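Local structure of NAD-dependent epimerase/dehydratase (Bacteroides thetaiotaomicron, 3DHN) at residues Lys51-Asp54 / Asp59-Cys62; Glu63-Ala68 / Asp97-Ala102; Val71-Asn76 / Leu93-Gly98; Ile7-Ala12 / Ala19-Ala24; Val104-Met109 / Lys209-Arg214. The protein probably binds NAD(P) through a Rossmann-type domain and may act as an oxidoreductase or epimerase, though its substrate is not established. All blocks are in the same frame, centred on the assembly; numbering follows the deposited sequence.

Interaction 1: residues Lys51-Asp54 / Asp59-Cys62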
# COMPACT_ATOMS: atom_id res chain seq x y z
N LYS A 51 2.23 -10.32 15.22
CA LYS A 51 3.60 -10.81 15.26
C LYS A 51 4.64 -9.74 14.97
O LYS A 51 4.36 -8.75 14.29
CB LYS A 51 3.79 -11.95 14.25
CG LYS A 51 3.01 -13.23 14.54
CD LYS A 51 3.38 -14.32 13.53
CE LYS A 51 2.74 -15.67 13.85
NZ LYS A 51 1.27 -15.69 13.60
N LYS A 52 5.85 -9.97 15.48
CA LYS A 52 6.99 -9.08 15.25
C LYS A 52 7.90 -9.74 14.23
O LYS A 52 8.10 -10.96 14.25
CB LYS A 52 7.81 -8.86 16.54
CG LYS A 52 7.26 -7.79 17.46
CD LYS A 52 8.13 -7.61 18.71
CE LYS A 52 9.51 -7.04 18.38
NZ LYS A 52 10.31 -6.74 19.60
N ALA A 53 8.45 -8.94 13.32
CA ALA A 53 9.35 -9.46 12.30
C ALA A 53 10.34 -8.38 11.90
O ALA A 53 10.02 -7.20 11.95
CB ALA A 53 8.56 -9.94 11.09
N ASP A 54 11.54 -8.79 11.51
CA ASP A 54 12.55 -7.84 11.08
C ASP A 54 12.38 -7.66 9.57
O ASP A 54 13.01 -8.36 8.78
CB ASP A 54 13.95 -8.36 11.38
CG ASP A 54 15.00 -7.29 11.25
OD1 ASP A 54 14.89 -6.46 10.33
OD2 ASP A 54 15.94 -7.28 12.07
N ASP A 59 14.93 -13.78 5.54
CA ASP A 59 14.46 -15.00 6.19
C ASP A 59 13.27 -14.80 7.10
O ASP A 59 12.41 -15.67 7.20
CB ASP A 59 15.60 -15.67 6.96
CG ASP A 59 16.80 -15.99 6.08
OD1 ASP A 59 16.60 -16.22 4.87
OD2 ASP A 59 17.93 -16.02 6.60
N GLU A 60 13.21 -13.65 7.78
CA GLU A 60 12.08 -13.38 8.67
C GLU A 60 10.81 -13.05 7.89
O GLU A 60 9.71 -13.48 8.28
CB GLU A 60 12.44 -12.26 9.66
CG GLU A 60 13.38 -12.72 10.77
CD GLU A 60 13.62 -11.65 11.82
OE1 GLU A 60 12.63 -11.16 12.41
OE2 GLU A 60 14.80 -11.31 12.07
N VAL A 61 10.94 -12.31 6.80
CA VAL A 61 9.78 -11.97 5.98
C VAL A 61 9.23 -13.25 5.33
O VAL A 61 8.02 -13.46 5.27
CB VAL A 61 10.14 -10.98 4.86
CG1 VAL A 61 8.94 -10.77 3.93
CG2 VAL A 61 10.58 -9.65 5.46
N CYS A 62 10.13 -14.10 4.85
CA CYS A 62 9.73 -15.36 4.21
C CYS A 62 8.96 -16.27 5.17
O CYS A 62 7.92 -16.83 4.82
CB CYS A 62 10.97 -16.11 3.70
SG CYS A 62 10.66 -17.77 3.01

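Interaction 2: residues Glu63-Ala68 / Asp97-Ala102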
# COMPACT_ATOMS: atom_id res chain seq x y z
N GLU A 63 9.48 -16.40 6.38
CA GLU A 63 8.89 -17.27 7.40
C GLU A 63 7.47 -16.92 7.82
O GLU A 63 6.62 -17.81 7.91
CB GLU A 63 9.81 -17.30 8.62
CG GLU A 63 9.59 -18.48 9.57
CD GLU A 63 9.76 -19.83 8.89
OE1 GLU A 63 10.66 -19.96 8.03
OE2 GLU A 63 9.00 -20.76 9.22
N VAL A 64 7.20 -15.64 8.07
CA VAL A 64 5.87 -15.21 8.51
C VAL A 64 4.80 -15.23 7.41
O VAL A 64 3.61 -15.27 7.71
CB VAL A 64 5.91 -13.79 9.13
CG1 VAL A 64 6.17 -12.74 8.06
CG2 VAL A 64 4.60 -13.51 9.85
N CYS A 65 5.22 -15.20 6.15
CA CYS A 65 4.27 -15.21 5.04
C CYS A 65 3.89 -16.60 4.53
O CYS A 65 2.96 -16.74 3.73
CB CYS A 65 4.81 -14.37 3.88
SG CYS A 65 5.01 -12.61 4.26
N LYS A 66 4.61 -17.63 4.98
CA LYS A 66 4.32 -19.00 4.55
C LYS A 66 2.86 -19.38 4.81
O LYS A 66 2.34 -19.18 5.91
CB LYS A 66 5.22 -20.00 5.28
CG LYS A 66 6.65 -20.10 4.76
CD LYS A 66 7.46 -21.07 5.62
CE LYS A 66 8.92 -21.14 5.17
NZ LYS A 66 9.73 -21.99 6.09
N GLY A 67 2.21 -19.93 3.79
CA GLY A 67 0.83 -20.36 3.93
C GLY A 67 -0.25 -19.35 3.59
O GLY A 67 -1.41 -19.72 3.37
N ALA A 68 0.12 -18.08 3.55
CA ALA A 68 -0.86 -17.04 3.26
C ALA A 68 -1.36 -17.10 1.81
O ALA A 68 -0.64 -17.52 0.90
CB ALA A 68 -0.25 -15.67 3.54
N ASP A 97 10.85 -9.91 -2.13
CA ASP A 97 11.62 -11.13 -2.36
C ASP A 97 11.33 -12.14 -1.25
O ASP A 97 11.38 -13.35 -1.47
CB ASP A 97 13.11 -10.82 -2.45
CG ASP A 97 13.46 -10.02 -3.69
OD1 ASP A 97 12.74 -10.15 -4.71
OD2 ASP A 97 14.46 -9.27 -3.66
N GLY A 98 11.00 -11.64 -0.07
CA GLY A 98 10.68 -12.54 1.03
C GLY A 98 9.34 -13.17 0.76
O GLY A 98 9.11 -14.34 1.07
N VAL A 99 8.43 -12.39 0.19
CA VAL A 99 7.09 -12.86 -0.14
C VAL A 99 7.13 -13.91 -1.27
O VAL A 99 6.38 -14.89 -1.24
CB VAL A 99 6.18 -11.69 -0.56
CG1 VAL A 99 4.85 -12.21 -1.05
CG2 VAL A 99 5.96 -10.75 0.63
N LYS A 100 8.01 -13.70 -2.25
CA LYS A 100 8.13 -14.65 -3.36
C LYS A 100 8.74 -15.97 -2.88
O LYS A 100 8.29 -17.04 -3.26
CB LYS A 100 8.99 -14.06 -4.48
CG LYS A 100 8.30 -12.98 -5.30
CD LYS A 100 9.14 -12.58 -6.51
CE LYS A 100 10.47 -11.97 -6.09
NZ LYS A 100 11.28 -11.48 -7.25
N LYS A 101 9.76 -15.87 -2.03
CA LYS A 101 10.42 -17.07 -1.54
C LYS A 101 9.51 -17.92 -0.65
O LYS A 101 9.78 -19.09 -0.44
CB LYS A 101 11.70 -16.69 -0.78
CG LYS A 101 12.49 -17.88 -0.25
CD LYS A 101 13.89 -17.46 0.19
CE LYS A 101 14.75 -17.09 -1.01
NZ LYS A 101 14.91 -18.23 -1.96
N ALA A 102 8.42 -17.32 -0.17
CA ALA A 102 7.47 -18.02 0.68
C ALA A 102 6.45 -18.79 -0.15
O ALA A 102 5.71 -19.63 0.37
CB ALA A 102 6.76 -17.04 1.61

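Interaction 3: residues Val71-Asn76 / Leu93-Gly98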
# COMPACT_ATOMS: atom_id res chain seq x y z
N VAL A 71 -0.44 -11.31 0.46
CA VAL A 71 0.25 -10.43 1.39
C VAL A 71 0.09 -8.97 0.96
O VAL A 71 0.22 -8.64 -0.21
CB VAL A 71 1.77 -10.74 1.44
CG1 VAL A 71 2.51 -9.65 2.22
CG2 VAL A 71 2.00 -12.09 2.09
N ILE A 72 -0.22 -8.12 1.94
CA ILE A 72 -0.35 -6.69 1.70
C ILE A 72 0.71 -6.03 2.57
O ILE A 72 0.83 -6.34 3.75
CB ILE A 72 -1.73 -6.14 2.16
CG1 ILE A 72 -2.86 -6.81 1.38
CG2 ILE A 72 -1.77 -4.62 1.98
CD1 ILE A 72 -4.25 -6.47 1.92
N SER A 73 1.49 -5.13 1.98
CA SER A 73 2.52 -4.43 2.74
C SER A 73 2.27 -2.93 2.81
O SER A 73 2.13 -2.27 1.77
CB SER A 73 3.90 -4.69 2.15
OG SER A 73 4.88 -3.92 2.83
N ALA A 74 2.21 -2.40 4.03
CA ALA A 74 2.01 -0.97 4.27
C ALA A 74 3.26 -0.37 4.93
O ALA A 74 3.18 0.64 5.63
CB ALA A 74 0.79 -0.75 5.16
N PHE A 75 4.41 -1.00 4.70
CA PHE A 75 5.68 -0.55 5.26
C PHE A 75 6.07 0.88 4.89
O PHE A 75 5.99 1.29 3.72
CB PHE A 75 6.81 -1.48 4.82
CG PHE A 75 8.18 -0.98 5.19
CD1 PHE A 75 8.67 -1.10 6.48
CD2 PHE A 75 8.96 -0.32 4.24
CE1 PHE A 75 9.92 -0.58 6.84
CE2 PHE A 75 10.21 0.21 4.58
CZ PHE A 75 10.69 0.09 5.88
N ASN A 76 6.52 1.62 5.89
CA ASN A 76 6.98 2.99 5.75
C ASN A 76 7.88 3.28 6.95
O ASN A 76 7.62 2.81 8.06
CB ASN A 76 5.79 3.96 5.74
CG ASN A 76 6.23 5.42 5.71
OD1 ASN A 76 6.93 5.85 4.80
ND2 ASN A 76 5.80 6.18 6.71
N LEU A 93 12.77 -4.05 -1.42
CA LEU A 93 13.15 -5.24 -2.18
C LEU A 93 13.12 -6.51 -1.34
O LEU A 93 12.59 -7.54 -1.77
CB LEU A 93 14.56 -5.09 -2.76
CG LEU A 93 14.69 -4.87 -4.27
CD1 LEU A 93 16.16 -4.99 -4.67
CD2 LEU A 93 13.86 -5.90 -5.03
N THR A 94 13.69 -6.44 -0.14
CA THR A 94 13.73 -7.58 0.77
C THR A 94 12.33 -8.11 1.06
O THR A 94 12.12 -9.32 1.18
CB THR A 94 14.40 -7.21 2.12
OG1 THR A 94 15.76 -6.79 1.88
CG2 THR A 94 14.41 -8.40 3.07
N ILE A 95 11.37 -7.20 1.16
CA ILE A 95 9.99 -7.59 1.43
C ILE A 95 9.37 -8.41 0.31
O ILE A 95 8.85 -9.50 0.54
CB ILE A 95 9.11 -6.35 1.72
CG1 ILE A 95 9.54 -5.72 3.04
CG2 ILE A 95 7.64 -6.75 1.77
CD1 ILE A 95 8.87 -4.37 3.34
N ILE A 96 9.41 -7.89 -0.92
CA ILE A 96 8.81 -8.60 -2.04
C ILE A 96 9.54 -9.90 -2.33
O ILE A 96 8.92 -10.90 -2.71
CB ILE A 96 8.77 -7.72 -3.33
CG1 ILE A 96 7.96 -8.43 -4.41
CG2 ILE A 96 10.18 -7.43 -3.82
CD1 ILE A 96 7.52 -7.53 -5.55
N ASP A 97 10.85 -9.91 -2.13
CA ASP A 97 11.62 -11.13 -2.36
C ASP A 97 11.33 -12.14 -1.25
O ASP A 97 11.38 -13.35 -1.47
CB ASP A 97 13.11 -10.82 -2.45
CG ASP A 97 13.46 -10.02 -3.69
OD1 ASP A 97 12.74 -10.15 -4.71
OD2 ASP A 97 14.46 -9.27 -3.66
N GLY A 98 11.00 -11.64 -0.07
CA GLY A 98 10.68 -12.54 1.03
C GLY A 98 9.34 -13.17 0.76
O GLY A 98 9.11 -14.34 1.07

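Interaction 4: residues Ile7-Ala12 / Ala19-Ala24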
# COMPACT_ATOMS: atom_id res chain seq x y z
N ILE A 7 -4.52 -13.84 5.06
CA ILE A 7 -3.59 -12.82 4.60
C ILE A 7 -2.65 -12.32 5.69
O ILE A 7 -2.92 -12.45 6.89
CB ILE A 7 -4.34 -11.58 4.03
CG1 ILE A 7 -5.00 -10.80 5.17
CG2 ILE A 7 -5.41 -12.02 3.05
CD1 ILE A 7 -5.72 -9.53 4.72
N VAL A 8 -1.54 -11.74 5.25
CA VAL A 8 -0.56 -11.15 6.15
C VAL A 8 -0.50 -9.66 5.82
O VAL A 8 -0.45 -9.28 4.65
CB VAL A 8 0.84 -11.73 5.92
CG1 VAL A 8 1.80 -11.17 6.96
CG2 VAL A 8 0.80 -13.25 5.98
N LEU A 9 -0.52 -8.83 6.85
CA LEU A 9 -0.46 -7.38 6.67
C LEU A 9 0.84 -6.90 7.31
O LEU A 9 0.97 -6.91 8.54
CB LEU A 9 -1.66 -6.71 7.35
CG LEU A 9 -2.30 -5.45 6.75
CD1 LEU A 9 -3.13 -4.79 7.84
CD2 LEU A 9 -1.26 -4.48 6.22
N ILE A 10 1.80 -6.52 6.48
CA ILE A 10 3.08 -6.04 6.98
C ILE A 10 3.05 -4.53 7.22
O ILE A 10 2.74 -3.74 6.31
CB ILE A 10 4.22 -6.39 6.00
CG1 ILE A 10 4.36 -7.92 5.91
CG2 ILE A 10 5.53 -5.76 6.47
CD1 ILE A 10 5.38 -8.39 4.90
N GLY A 11 3.35 -4.13 8.45
CA GLY A 11 3.33 -2.72 8.80
C GLY A 11 1.91 -2.31 9.12
O GLY A 11 1.43 -1.26 8.66
N ALA A 12 1.23 -3.14 9.90
CA ALA A 12 -0.15 -2.88 10.29
C ALA A 12 -0.27 -1.81 11.36
O ALA A 12 -1.00 -1.98 12.34
CB ALA A 12 -0.80 -4.18 10.78
N ALA A 19 -5.93 1.40 9.30
CA ALA A 19 -7.15 1.45 8.50
C ALA A 19 -7.34 0.16 7.69
O ALA A 19 -8.47 -0.31 7.52
CB ALA A 19 -7.11 2.65 7.55
N LEU A 20 -6.23 -0.41 7.21
CA LEU A 20 -6.27 -1.65 6.43
C LEU A 20 -6.59 -2.85 7.34
O LEU A 20 -7.31 -3.76 6.97
CB LEU A 20 -4.92 -1.88 5.74
CG LEU A 20 -4.58 -0.95 4.57
CD1 LEU A 20 -3.09 -1.01 4.26
CD2 LEU A 20 -5.42 -1.35 3.36
N LEU A 21 -6.03 -2.81 8.55
CA LEU A 21 -6.23 -3.87 9.53
C LEU A 21 -7.70 -4.03 9.90
O LEU A 21 -8.25 -5.13 9.86
CB LEU A 21 -5.39 -3.58 10.78
CG LEU A 21 -5.38 -4.62 11.91
CD1 LEU A 21 -5.03 -5.99 11.35
CD2 LEU A 21 -4.37 -4.19 12.96
N ASN A 22 -8.34 -2.91 10.25
CA ASN A 22 -9.75 -2.91 10.64
C ASN A 22 -10.69 -3.24 9.48
O ASN A 22 -11.66 -3.99 9.65
CB ASN A 22 -10.12 -1.55 11.24
CG ASN A 22 -9.40 -1.28 12.55
OD1 ASN A 22 -8.75 -0.25 12.73
ND2 ASN A 22 -9.52 -2.22 13.48
N GLU A 23 -10.40 -2.69 8.30
CA GLU A 23 -11.23 -2.95 7.12
C GLU A 23 -11.22 -4.42 6.72
O GLU A 23 -12.24 -4.96 6.30
CB GLU A 23 -10.74 -2.09 5.95
CG GLU A 23 -11.47 -2.31 4.63
CD GLU A 23 -12.86 -1.72 4.60
OE1 GLU A 23 -13.11 -0.74 5.33
OE2 GLU A 23 -13.70 -2.21 3.81
N ALA A 24 -10.06 -5.07 6.84
CA ALA A 24 -9.95 -6.49 6.47
C ALA A 24 -10.66 -7.41 7.47
O ALA A 24 -11.31 -8.38 7.07
CB ALA A 24 -8.49 -6.88 6.36

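Interaction 5: residues Val104-Met109 / Lys209-Arg214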
# COMPACT_ATOMS: atom_id res chain seq x y z
N VAL A 104 3.88 -17.31 -2.09
CA VAL A 104 2.58 -16.66 -2.31
C VAL A 104 2.56 -16.04 -3.71
O VAL A 104 3.57 -15.52 -4.20
CB VAL A 104 2.29 -15.57 -1.25
CG1 VAL A 104 2.91 -15.97 0.10
CG2 VAL A 104 2.79 -14.23 -1.71
N ASN A 105 1.40 -16.10 -4.36
CA ASN A 105 1.25 -15.61 -5.72
C ASN A 105 0.63 -14.21 -5.88
O ASN A 105 0.58 -13.70 -7.00
CB ASN A 105 0.42 -16.61 -6.52
CG ASN A 105 0.99 -18.03 -6.46
OD1 ASN A 105 2.15 -18.26 -6.82
ND2 ASN A 105 0.17 -18.97 -6.01
N ARG A 106 0.18 -13.61 -4.78
CA ARG A 106 -0.45 -12.29 -4.83
C ARG A 106 0.13 -11.34 -3.77
O ARG A 106 0.09 -11.62 -2.58
CB ARG A 106 -1.95 -12.45 -4.61
CG ARG A 106 -2.75 -11.17 -4.67
CD ARG A 106 -3.28 -10.88 -6.07
NE ARG A 106 -4.37 -9.91 -6.01
CZ ARG A 106 -4.68 -9.06 -6.98
NH1 ARG A 106 -4.00 -9.05 -8.12
NH2 ARG A 106 -5.67 -8.20 -6.80
N PHE A 107 0.64 -10.20 -4.23
CA PHE A 107 1.24 -9.20 -3.34
C PHE A 107 0.70 -7.81 -3.66
O PHE A 107 0.79 -7.36 -4.80
CB PHE A 107 2.77 -9.24 -3.52
CG PHE A 107 3.52 -8.17 -2.78
CD1 PHE A 107 3.53 -8.14 -1.39
CD2 PHE A 107 4.27 -7.22 -3.47
CE1 PHE A 107 4.27 -7.18 -0.70
CE2 PHE A 107 5.02 -6.26 -2.79
CZ PHE A 107 5.02 -6.24 -1.41
N LEU A 108 0.13 -7.14 -2.66
CA LEU A 108 -0.40 -5.78 -2.84
C LEU A 108 0.42 -4.82 -1.98
O LEU A 108 0.68 -5.09 -0.80
CB LEU A 108 -1.87 -5.71 -2.43
CG LEU A 108 -2.83 -6.63 -3.21
CD1 LEU A 108 -3.03 -7.93 -2.43
CD2 LEU A 108 -4.17 -5.92 -3.39
N MSE A 109 0.83 -3.71 -2.56
CA MSE A 109 1.67 -2.75 -1.85
C MSE A 109 1.10 -1.33 -1.80
O MSE A 109 0.55 -0.83 -2.78
CB MSE A 109 3.05 -2.71 -2.51
CG MSE A 109 4.11 -1.88 -1.80
SE MSE A 109 5.82 -1.87 -2.76
CE MSE A 109 6.74 -0.49 -1.75
N LYS A 209 -9.10 -7.04 -9.85
CA LYS A 209 -9.36 -6.35 -11.11
C LYS A 209 -8.03 -5.94 -11.75
O LYS A 209 -7.98 -5.60 -12.93
CB LYS A 209 -10.21 -5.09 -10.89
CG LYS A 209 -11.64 -5.36 -10.49
CD LYS A 209 -12.36 -6.16 -11.55
CE LYS A 209 -13.74 -6.61 -11.07
NZ LYS A 209 -14.39 -7.51 -12.07
N HIS A 210 -6.96 -5.96 -10.96
CA HIS A 210 -5.64 -5.57 -11.45
C HIS A 210 -4.57 -6.64 -11.28
O HIS A 210 -4.57 -7.38 -10.29
CB HIS A 210 -5.19 -4.27 -10.77
CG HIS A 210 -6.06 -3.09 -11.07
ND1 HIS A 210 -7.08 -2.68 -10.24
CD2 HIS A 210 -6.08 -2.25 -12.13
CE1 HIS A 210 -7.68 -1.64 -10.77
NE2 HIS A 210 -7.09 -1.36 -11.92
N HIS A 211 -3.65 -6.70 -12.24
CA HIS A 211 -2.57 -7.67 -12.21
C HIS A 211 -1.25 -7.11 -12.71
O HIS A 211 -1.16 -6.58 -13.82
CB HIS A 211 -2.94 -8.89 -13.07
CG HIS A 211 -4.26 -9.49 -12.70
ND1 HIS A 211 -4.43 -10.26 -11.57
CD2 HIS A 211 -5.48 -9.39 -13.28
CE1 HIS A 211 -5.70 -10.61 -11.46
NE2 HIS A 211 -6.36 -10.09 -12.49
N GLN A 212 -0.21 -7.25 -11.89
CA GLN A 212 1.13 -6.77 -12.23
C GLN A 212 1.07 -5.35 -12.77
O GLN A 212 1.55 -5.07 -13.87
CB GLN A 212 1.77 -7.70 -13.28
CG GLN A 212 1.72 -9.19 -12.92
CD GLN A 212 2.47 -10.07 -13.92
OE1 GLN A 212 3.46 -10.72 -13.57
NE2 GLN A 212 2.00 -10.10 -15.15
N GLU A 213 0.48 -4.45 -11.99
CA GLU A 213 0.37 -3.05 -12.41
C GLU A 213 0.01 -2.10 -11.27
O GLU A 213 -0.29 -2.52 -10.14
CB GLU A 213 -0.68 -2.93 -13.52
CG GLU A 213 -2.12 -3.17 -13.08
CD GLU A 213 -3.05 -3.45 -14.25
OE1 GLU A 213 -2.98 -2.70 -15.25
OE2 GLU A 213 -3.85 -4.40 -14.18
N ARG A 214 0.04 -0.82 -11.57
CA ARG A 214 -0.30 0.21 -10.60
C ARG A 214 -1.66 0.80 -10.94
O ARG A 214 -2.05 0.84 -12.11
CB ARG A 214 0.76 1.32 -10.64
CG ARG A 214 0.49 2.54 -9.72
CD ARG A 214 -0.30 3.63 -10.44
NE ARG A 214 0.47 4.29 -11.50
CZ ARG A 214 1.48 5.13 -11.30
NH1 ARG A 214 1.85 5.46 -10.07
NH2 ARG A 214 2.13 5.64 -12.34

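Interaction 1: residues Lys51-Asp54 / Asp59-Cys62
Glu60, on the first turn of helix 58-65, reaches back to the loop leaving strand 48-51 and accepts the backbone N-H of Asp54. This bond, Asp54 N to Glu60 OE1, is short at 2.8 Å but bent (146° at the hydrogen), and the donor stands well above the carboxylate plane, 60° out of it. Glu60 CG lies beside its own backbone N and the chain beyond is extended, which carries the acid across to the loop. Its other oxygen leans on the Asp54 methylene, Glu60 OE2 to Asp54 CB being 3.1 Å. Ser56 OG bonds Asp54 OD1, and Ser57 OG bonds Glu60 N. Next along the helix, Val61 adds one methyl, CG2, 4.3 Å from Asp54 O. With an alanine at Glu60, the Asp54 N-H would probably lose its acceptor and the loop its polar tie to the helix. In related Rossmann-type enzymes the loop after this third strand commonly borders the cofactor's adenine. The like charges of Asp54 OD2 and Glu60 OE2, 4.2 Å apart, would tend to oppose the approach that the backbone bond holds.

Interaction 2: residues Glu63-Ala68 / Asp97-Ala102
Cys65 and Lys66, where helix 58-65 runs out, meet Ala102 and Val99 near the end of helix 87-101; both helices pack on the same face of the Rossmann sheet, each touching Val71 of strand 70-73. The apolar contacts are few and small. Ala102 CB sits 4.0 Å from Cys65 CB, and the same methyl approaches the main chain at Lys66 N. Cys65 SG lies beside its backbone N (chi1 -64°), which turns the sulfur inward to Val99 CG2 at 4.2 Å. With a methyl and a thiol as the facing groups, the two backbones can come close: the CA atoms of Lys66 and Ala102 are 5.1 Å apart. None of the charged bonds joins the two segments. Lys66, its chain fully extended, leads away from the other helix and runs alongside its own helix to Glu63, its NZ meeting OE1 of Glu63 at 3.0 Å on the syn side, 29° out of the carboxylate plane. On the other helix Lys100 NZ makes a weak salt bridge to Asp97 OD1 and a second one to Glu152. Backbone bonds shape the helix ends. A type II turn from Cys65 to Ala68, closed by Ala68 N to Cys65 O at 3.1 Å, sends the chain on toward strand 70-73, with Gly67 at positive phi. Ala102 N is shared weakly between two carbonyls, Gly98 O and Val99 O, each 3.3 Å away.

Interaction 3: residues Val71-Asn76 / Leu93-Gly98
Ile95 holds CG1 beside its backbone N (chi1 -68°) and runs on extended, so that CD1 projects from helix 87-101 between Ser73 and Phe75; these two in turn set OG and CG opposite their own backbone N (chi1 175° in Ser73), facing the helix. Ile95 CD1 does most of the touching. It rests 3.8 Å from Phe75 CB and 3.9 Å from Phe75 CG, meeting the start of the ring obliquely. On the strand side the same methyl is 4.0 Å from Ser73 OG, and Ile95 CG2 comes to 4.1 Å from that hydroxyl oxygen, so both branches of the isoleucine approach it from the same side. Ser73 OG also accepts a weak but nearly straight bond from Phe75 N (3.5 Å, 168°), which links the end of the strand to the turn that follows. Val55 touches both Phe75 and Ile95, and Phe107 packs on Ser73, so the contact lies in a mainly apolar layer. The interface is thus one isoleucine methyl against a serine hydroxyl and the root of a phenylalanine ring, with the serine oxygen only weakly bonded by Phe75 N. Helix 87-101 here covers strand 70-73 before the chain enters the adjacent parallel strand 106-110. This is the beta-alpha-beta crossover of a Rossmann fold, at the C-terminal edge of the sheet, where relatives bind the dinucleotide.

Interaction 4: residues Ile7-Ala12 / Ala19-Ala24
Ala24 N bonds Leu20 O at 3.0 Å, a regular helical bond between two residues that both turn their CB toward strand 6-10. The side chains that meet across the contact are all apolar. Leu9 carries the largest share: its CD1 methyl pushes against the helix backbone itself, 3.6 Å from Leu21 N. The same Leu9 CD1 rests 4.0 Å from Leu20 CB. It is also 3.9 Å, Leu9 CD1 to Leu21 CB, from the next residue. Two residues earlier, Ile7 turns CG1 into the crowded position between its backbone N and carbonyl carbon (chi1 72°), and its CD1 then meets the small Ala24 CB at 4.2 Å. The strand and helix run nearly antiparallel, at 161°, with their axes 9.9 Å apart. They are the first two elements of the beta-alpha-beta unit completed by strand 30-34, the opening of a Rossmann fold, and Gly11, with its positive phi, begins the glycine-rich turn that in this family faces the dinucleotide. Leu20 also touches Met201 of helix 194-206, while Leu21 reaches Ala33 of the neighbouring strand. Beyond that glycine, Ala12 receives CD2 of Leu21, 4.2 Å from its CB and 4.1 Å from its O.

Interaction 5: residues Val104-Met109 / Lys209-Arg214
The main chains stay well apart, the CA atoms of Arg106 and His211 being 9.0 Å from each other, because strand 156-161 lies between strands 106-110 and 213-218 in the sheet. One long side chain spans the gap. Arg106 leaves the strand with CG opposite its backbone N, then bends at chi2 (92°), which swings the guanidinium to the loop before strand 213-218. Its NH1 gives an almost straight bond to His210 O (2.8 Å, 173°), with the oxygen at the edge of the guanidinium and in its plane; the nitrogen sits nearly along the C=O axis (168°). His211 crosses the arginine at about a right angle, and its ND1 comes obliquely to 3.7 Å from Arg106 NH1 without bonding it. Asp156 OD2 is shared by these two nitrogens, pairing with Arg106 NH1 and accepting a bond from His211 ND1, while Glu204 takes Arg106 NH2 and His210 N. Within segment 209-214, His211 N bonds Glu213 OE2 at 3.0 Å through the oxygen's anti lone pair. A leucine replacing Arg106 would probably leave His210 O without this donor and the acids Asp156 and Glu204 short of a positive partner. The arrangement is a buried arginine, held by two acids and a carbonyl, at the N-terminal edge of the parallel Rossmann sheet, away from the edge where relatives bind the cofactor.

Interactions 3 and 4 are the buried ones, each an apolar packing of a helix on a central strand, and strands 6-10 and 70-73 are hydrogen-bonded neighbours. Interactions 1 and 2 lie farther out, about 18 and 17 Å between their centres and that of the chain; both use helix 58-65 and touch through Cys62 and Val61. Interactions 2 and 3 share Asp97 and Gly98 of helix 87-101. Position does not settle the chemistry: interaction 2 is still apolar though farther out, interaction 1 rests on a carboxylate-to-backbone bond, and interaction 5 on a charged network. That last contact meets interaction 3 through strands 70-73 and 106-110, and bridges farther across the sheet.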